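Local coordinates for protein putative N-acetylmuramoyl-L-alanine amidase,autolysin cwp6 (Peptoclostridium difficile, PDB 5J72) that probably cleaves the bond between N-acetylmuramic acid and L-alanine in peptidoglycan and carries a CWB2 module that attaches it to the cell wall, at residues A[5-9]-A[385-389]; A[11-16]-A[412-416]. One frame throughout, in Å; residues are numbered along the deposited sequence.

Both contacts join the N-terminal domain to the third CWB2 repeat; the centres of the two contacts lie about 12 Å apart, and Leu387 CD1 of interaction 1 packs against Tyr416 CE2 of interaction 2. Strand 3-7 and strand 11-13 are consecutive strands, and they meet different elements of the CWB2 module: the C-terminal turn of helix 375-387 in interaction 1, strand 411-418 in interaction 2. Interaction 1 is partly buried, with one end beside a hydrated calcium ion, and works through charged and amide side chains bonded to backbone carbonyls. Interaction 2 is more enclosed and away from the metal sites; there a valine-glutamate overlap, a carboxylate at a turn and bridging waters span two strands.

Interaction 1: A[5-9]-A[385-389]; sequences INLQR and AKLKA. With CA (calcium ion), chain C.
Gln8 and Arg9 reach side by side to the last turn of helix 375-387, and this is the tight part of the contact. Gln8 NE2 donates to Lys386 O at 3.0 Å, with the carbonyl oxygen almost in the plane of the amide; OE1, at the other end, accepts from Asn19 N. The next carbonyl, Leu387 O, lies at the edge of the Arg9 guanidinium and takes NH2 at 2.9 Å on a lone pair, with a weak second bond from NH1. Gln8 CD lies above one face, shifted toward the rim; Leu387 CD2 packs 3.4 Å from Gln8 O on the same side of the guanidinium plane. Arg9 NE is held by Lys17 O.

The calcium end is close-packed but hydrated. Lys386 runs out extended and bends only at its last torsion (chi4 70°), which brings NZ 3.2 Å from Leu7 O, well above that carbonyl plane. NZ also bonds water 3, a ligand of the calcium ion, which Asn6 OD1 binds at 2.6 Å together with four waters. Asp154 has been seen as a ligand of this calcium site in a structure of this protein.

The loose, solvent side is Lys388, which ends the helix in a Schellman motif: its CG only skirts Gln8 NE2 at 3.9 Å, near water 2, which takes a weak bond from Arg9 NH1.

The helix C-terminus probably makes these carbonyls better acceptors for the amide and guanidinium. The calcium would probably disfavour the ammonium charge, an effect that Leu7 O, Asn6 OD1 and the shared water may partly offset.

Interaction 2: A[11-16]-A[412-416]; sequences SVVLGS and AETVY
Val13 lies across the base of the Glu413 side chain, CG2 resting 3.7 Å from Glu413 CB while CG1 comes to 3.4 Å of Glu413 O. Beyond this patch the glutamate stretches out (chi2 171°) toward the turn that follows strand 11-13, a type II turn from Val13 to Ser16 with Gly15 at positive phi. Its carboxylate oxygen OE1 stands 2.9 Å from Ser16 OG. That hydroxyl is itself held in place, accepting the Val13 N-H at an almost straight 168°. Water 8 lies in hydrogen-bonding range of both Glu413 OE2 and Gly15 O.

Farther along, the two strands run roughly antiparallel, their directions 150° apart, but their axes are 8.3 Å from each other and no backbone bond joins them. Two waters and the facing Ser11 and Thr414 side chains occupy the interval. Water 6 links Ser11 OG, Val12 O and Thr414 OG1; water 7 joins Ser11 O to the same threonine hydroxyl, at 2.8 Å from each. Tyr416 closes this end, its OH 3.9 Å from Ser11 CB.

Two ordered waters converge on Thr414 OG1, so the hydroxyl joins a buried hydrogen-bonding network, although Ser11 N finds no partner. The two segments therefore meet by a short aliphatic overlap, a carboxylate at a turn and shared water, without direct strand pairing between them; strands 106-113 and 128-135 link strand 11-13 to strand 411-418.

Interaction 1: A[5-9]-A[385-389]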
loop_
_atom_site.group_PDB
_atom_site.type_symbol
_atom_site.label_atom_id
_atom_site.label_comp_id
_atom_site.label_asym_id
_atom_site.label_seq_id
_atom_site.Cartn_x
_atom_site.Cartn_y
_atom_site.Cartn_z
ATOM N N ILE A 5 -26.613 8.048 -12.139
ATOM C CA ILE A 5 -26.450 8.011 -10.676
ATOM C C ILE A 5 -25.011 7.487 -10.380
ATOM O O ILE A 5 -24.703 6.346 -10.725
ATOM C CB ILE A 5 -27.495 7.028 -10.102
ATOM C CG1 ILE A 5 -28.920 7.562 -10.333
ATOM C CG2 ILE A 5 -27.272 6.835 -8.614
ATOM C CD1 ILE A 5 -30.012 6.473 -9.923
ATOM N N ASN A 6 -24.225 8.244 -9.696
ATOM C CA ASN A 6 -22.839 7.820 -9.420
ATOM C C ASN A 6 -22.646 7.603 -7.921
ATOM O O ASN A 6 -22.618 8.594 -7.173
ATOM C CB ASN A 6 -21.896 8.919 -9.879
ATOM C CG ASN A 6 -20.423 8.479 -9.692
ATOM O OD1 ASN A 6 -20.079 7.275 -9.763
ATOM N ND2 ASN A 6 -19.489 9.378 -9.524
ATOM N N LEU A 7 -22.534 6.333 -7.502
ATOM C CA LEU A 7 -22.359 6.003 -6.081
ATOM C C LEU A 7 -20.872 5.699 -5.851
ATOM O O LEU A 7 -20.248 4.995 -6.653
ATOM C CB LEU A 7 -23.179 4.747 -5.700
ATOM C CG LEU A 7 -24.710 4.944 -5.911
ATOM C CD1 LEU A 7 -25.431 3.634 -5.377
ATOM C CD2 LEU A 7 -25.208 6.231 -5.202
ATOM N N GLN A 8 -20.326 6.223 -4.779
ATOM C CA GLN A 8 -18.864 5.979 -4.547
ATOM C C GLN A 8 -18.512 4.521 -4.174
ATOM O O GLN A 8 -17.537 3.943 -4.712
ATOM C CB GLN A 8 -18.393 6.924 -3.467
ATOM C CG GLN A 8 -16.886 6.687 -3.071
ATOM C CD GLN A 8 -16.507 7.609 -1.933
ATOM O OE1 GLN A 8 -17.343 7.965 -1.107
ATOM N NE2 GLN A 8 -15.189 7.987 -1.842
ATOM N N ARG A 9 -19.325 3.891 -3.287
ATOM C CA ARG A 9 -19.027 2.538 -2.732
ATOM C C ARG A 9 -20.143 1.593 -2.965
ATOM O O ARG A 9 -21.288 1.984 -2.811
ATOM C CB ARG A 9 -18.904 2.598 -1.185
ATOM C CG ARG A 9 -18.100 3.768 -0.639
ATOM C CD ARG A 9 -17.466 3.483 0.751
ATOM N NE ARG A 9 -16.809 4.746 1.166
ATOM C CZ ARG A 9 -15.558 5.111 0.851
ATOM N NH1 ARG A 9 -15.093 6.293 1.219
ATOM N NH2 ARG A 9 -14.769 4.289 0.196
ATOM N N ALA A 385 -8.619 5.049 -6.085
ATOM C CA ALA A 385 -8.804 6.514 -6.114
ATOM C C ALA A 385 -10.320 6.893 -5.893
ATOM O O ALA A 385 -10.614 7.818 -5.167
ATOM C CB ALA A 385 -8.402 7.025 -7.482
ATOM N N LYS A 386 -11.220 6.185 -6.544
ATOM C CA LYS A 386 -12.695 6.420 -6.406
ATOM C C LYS A 386 -13.107 6.237 -4.894
ATOM O O LYS A 386 -13.839 7.035 -4.325
ATOM C CB LYS A 386 -13.428 5.354 -7.266
ATOM C CG LYS A 386 -14.988 5.520 -7.205
ATOM C CD LYS A 386 -15.634 4.466 -8.149
ATOM C CE LYS A 386 -17.166 4.471 -7.971
ATOM N NZ LYS A 386 -17.814 5.711 -8.520
ATOM N N LEU A 387 -12.608 5.192 -4.280
ATOM C CA LEU A 387 -12.904 4.894 -2.857
ATOM C C LEU A 387 -12.116 5.773 -1.877
ATOM O O LEU A 387 -12.392 5.736 -0.662
ATOM C CB LEU A 387 -12.534 3.414 -2.570
ATOM C CG LEU A 387 -13.297 2.399 -3.418
ATOM C CD1 LEU A 387 -12.770 0.959 -3.115
ATOM C CD2 LEU A 387 -14.864 2.567 -3.090
ATOM N N LYS A 388 -11.131 6.561 -2.382
ATOM C CA LYS A 388 -10.249 7.428 -1.597
ATOM C C LYS A 388 -9.567 6.556 -0.504
ATOM O O LYS A 388 -9.590 6.911 0.696
ATOM C CB LYS A 388 -11.001 8.627 -1.031
ATOM C CG LYS A 388 -11.653 9.476 -2.177
ATOM C CD LYS A 388 -12.296 10.718 -1.524
ATOM C CE LYS A 388 -12.992 11.702 -2.471
ATOM N NZ LYS A 388 -12.155 12.000 -3.639
ATOM N N ALA A 389 -9.002 5.456 -0.939
ATOM C CA ALA A 389 -8.379 4.424 -0.099
ATOM C C ALA A 389 -7.006 4.025 -0.663
ATOM O O ALA A 389 -6.749 4.149 -1.852
ATOM C CB ALA A 389 -9.270 3.174 -0.045
HETATM CA CA CA C . -19.791 5.911 -12.012
HETATM O O HOH W 1 -22.044 6.570 -12.519
HETATM O O HOH W 2 -11.960 7.397 2.011
HETATM O O HOH W 3 -17.654 5.321 -11.399
HETATM O O HOH W 4 -20.309 3.967 -10.844
HETATM O O HOH W 5 -20.107 4.973 -13.863
#

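Interaction 2: A[11-16]-A[412-416]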
loop_
_atom_site.group_PDB
_atom_site.type_symbol
_atom_site.label_atom_id
_atom_site.label_comp_id
_atom_site.label_asym_id
_atom_site.label_seq_id
_atom_site.Cartn_x
_atom_site.Cartn_y
_atom_site.Cartn_z
ATOM N N SER A 11 -19.740 -1.671 -1.610
ATOM C CA SER A 11 -19.575 -2.576 -0.450
ATOM C C SER A 11 -19.329 -1.663 0.758
ATOM O O SER A 11 -18.403 -0.822 0.715
ATOM C CB SER A 11 -18.396 -3.518 -0.689
ATOM O OG SER A 11 -18.269 -4.428 0.387
ATOM N N VAL A 12 -20.150 -1.758 1.814
ATOM C CA VAL A 12 -20.019 -0.868 2.967
ATOM C C VAL A 12 -20.150 -1.691 4.280
ATOM O O VAL A 12 -20.286 -2.909 4.197
ATOM C CB VAL A 12 -21.128 0.247 2.921
ATOM C CG1 VAL A 12 -20.962 1.100 1.642
ATOM C CG2 VAL A 12 -22.530 -0.372 2.965
ATOM N N VAL A 13 -20.100 -1.017 5.408
ATOM C CA VAL A 13 -20.357 -1.664 6.712
ATOM C C VAL A 13 -21.199 -0.628 7.456
ATOM O O VAL A 13 -21.361 0.489 7.020
ATOM C CB VAL A 13 -19.061 -1.997 7.534
ATOM C CG1 VAL A 13 -18.130 -2.950 6.752
ATOM C CG2 VAL A 13 -18.300 -0.717 7.818
ATOM N N LEU A 14 -21.734 -0.992 8.615
ATOM C CA LEU A 14 -22.496 -0.026 9.427
ATOM C C LEU A 14 -21.614 1.157 9.758
ATOM O O LEU A 14 -20.462 0.956 10.252
ATOM C CB LEU A 14 -22.966 -0.799 10.713
ATOM C CG LEU A 14 -23.858 0.056 11.636
ATOM C CD1 LEU A 14 -25.255 0.350 10.983
ATOM C CD2 LEU A 14 -24.099 -0.760 12.948
ATOM N N GLY A 15 -22.090 2.373 9.477
ATOM C CA GLY A 15 -21.331 3.580 9.739
ATOM C C GLY A 15 -20.580 4.095 8.505
ATOM O O GLY A 15 -20.001 5.172 8.561
ATOM N N SER A 16 -20.547 3.344 7.396
ATOM C CA SER A 16 -19.818 3.892 6.206
ATOM C C SER A 16 -20.481 5.128 5.668
ATOM O O SER A 16 -21.687 5.374 5.849
ATOM C CB SER A 16 -19.805 2.894 5.042
ATOM O OG SER A 16 -19.075 1.720 5.348
ATOM N N ALA A 412 -9.713 -0.389 8.746
ATOM C CA ALA A 412 -10.259 -0.115 7.408
ATOM C C ALA A 412 -11.654 -0.768 7.453
ATOM O O ALA A 412 -11.777 -1.902 7.936
ATOM C CB ALA A 412 -9.437 -0.796 6.332
ATOM N N GLU A 413 -12.690 -0.094 6.899
ATOM C CA GLU A 413 -14.045 -0.714 6.910
ATOM C C GLU A 413 -14.124 -1.921 6.048
ATOM O O GLU A 413 -14.708 -2.915 6.451
ATOM C CB GLU A 413 -15.066 0.318 6.433
ATOM C CG GLU A 413 -15.068 1.484 7.383
ATOM C CD GLU A 413 -15.899 2.666 6.875
ATOM O OE1 GLU A 413 -16.355 2.640 5.730
ATOM O OE2 GLU A 413 -16.088 3.618 7.645
ATOM N N THR A 414 -13.518 -1.881 4.853
ATOM C CA THR A 414 -13.554 -2.985 3.920
ATOM C C THR A 414 -12.159 -3.269 3.358
ATOM O O THR A 414 -11.432 -2.306 3.043
ATOM C CB THR A 414 -14.464 -2.616 2.709
ATOM O OG1 THR A 414 -15.752 -2.221 3.226
ATOM C CG2 THR A 414 -14.628 -3.760 1.717
ATOM N N VAL A 415 -11.837 -4.528 3.172
ATOM C CA VAL A 415 -10.554 -4.879 2.622
ATOM C C VAL A 415 -10.845 -5.488 1.291
ATOM O O VAL A 415 -11.656 -6.419 1.180
ATOM C CB VAL A 415 -9.810 -5.900 3.535
ATOM C CG1 VAL A 415 -8.550 -6.431 2.825
ATOM C CG2 VAL A 415 -9.465 -5.272 4.862
ATOM N N TYR A 416 -10.227 -4.968 0.218
ATOM C CA TYR A 416 -10.429 -5.571 -1.061
ATOM C C TYR A 416 -9.238 -6.381 -1.427
ATOM O O TYR A 416 -8.125 -5.844 -1.396
ATOM C CB TYR A 416 -10.590 -4.509 -2.165
ATOM C CG TYR A 416 -11.861 -3.706 -2.024
ATOM C CD1 TYR A 416 -12.953 -3.958 -2.829
ATOM C CD2 TYR A 416 -11.950 -2.667 -1.107
ATOM C CE1 TYR A 416 -14.131 -3.173 -2.725
ATOM C CE2 TYR A 416 -13.105 -1.890 -1.002
ATOM C CZ TYR A 416 -14.184 -2.152 -1.815
ATOM O OH TYR A 416 -15.299 -1.330 -1.657
HETATM O O HOH W 6 -17.851 -4.028 3.004
HETATM O O HOH W 7 -16.560 0.306 2.498
HETATM O O HOH W 8 -17.325 6.182 8.204
#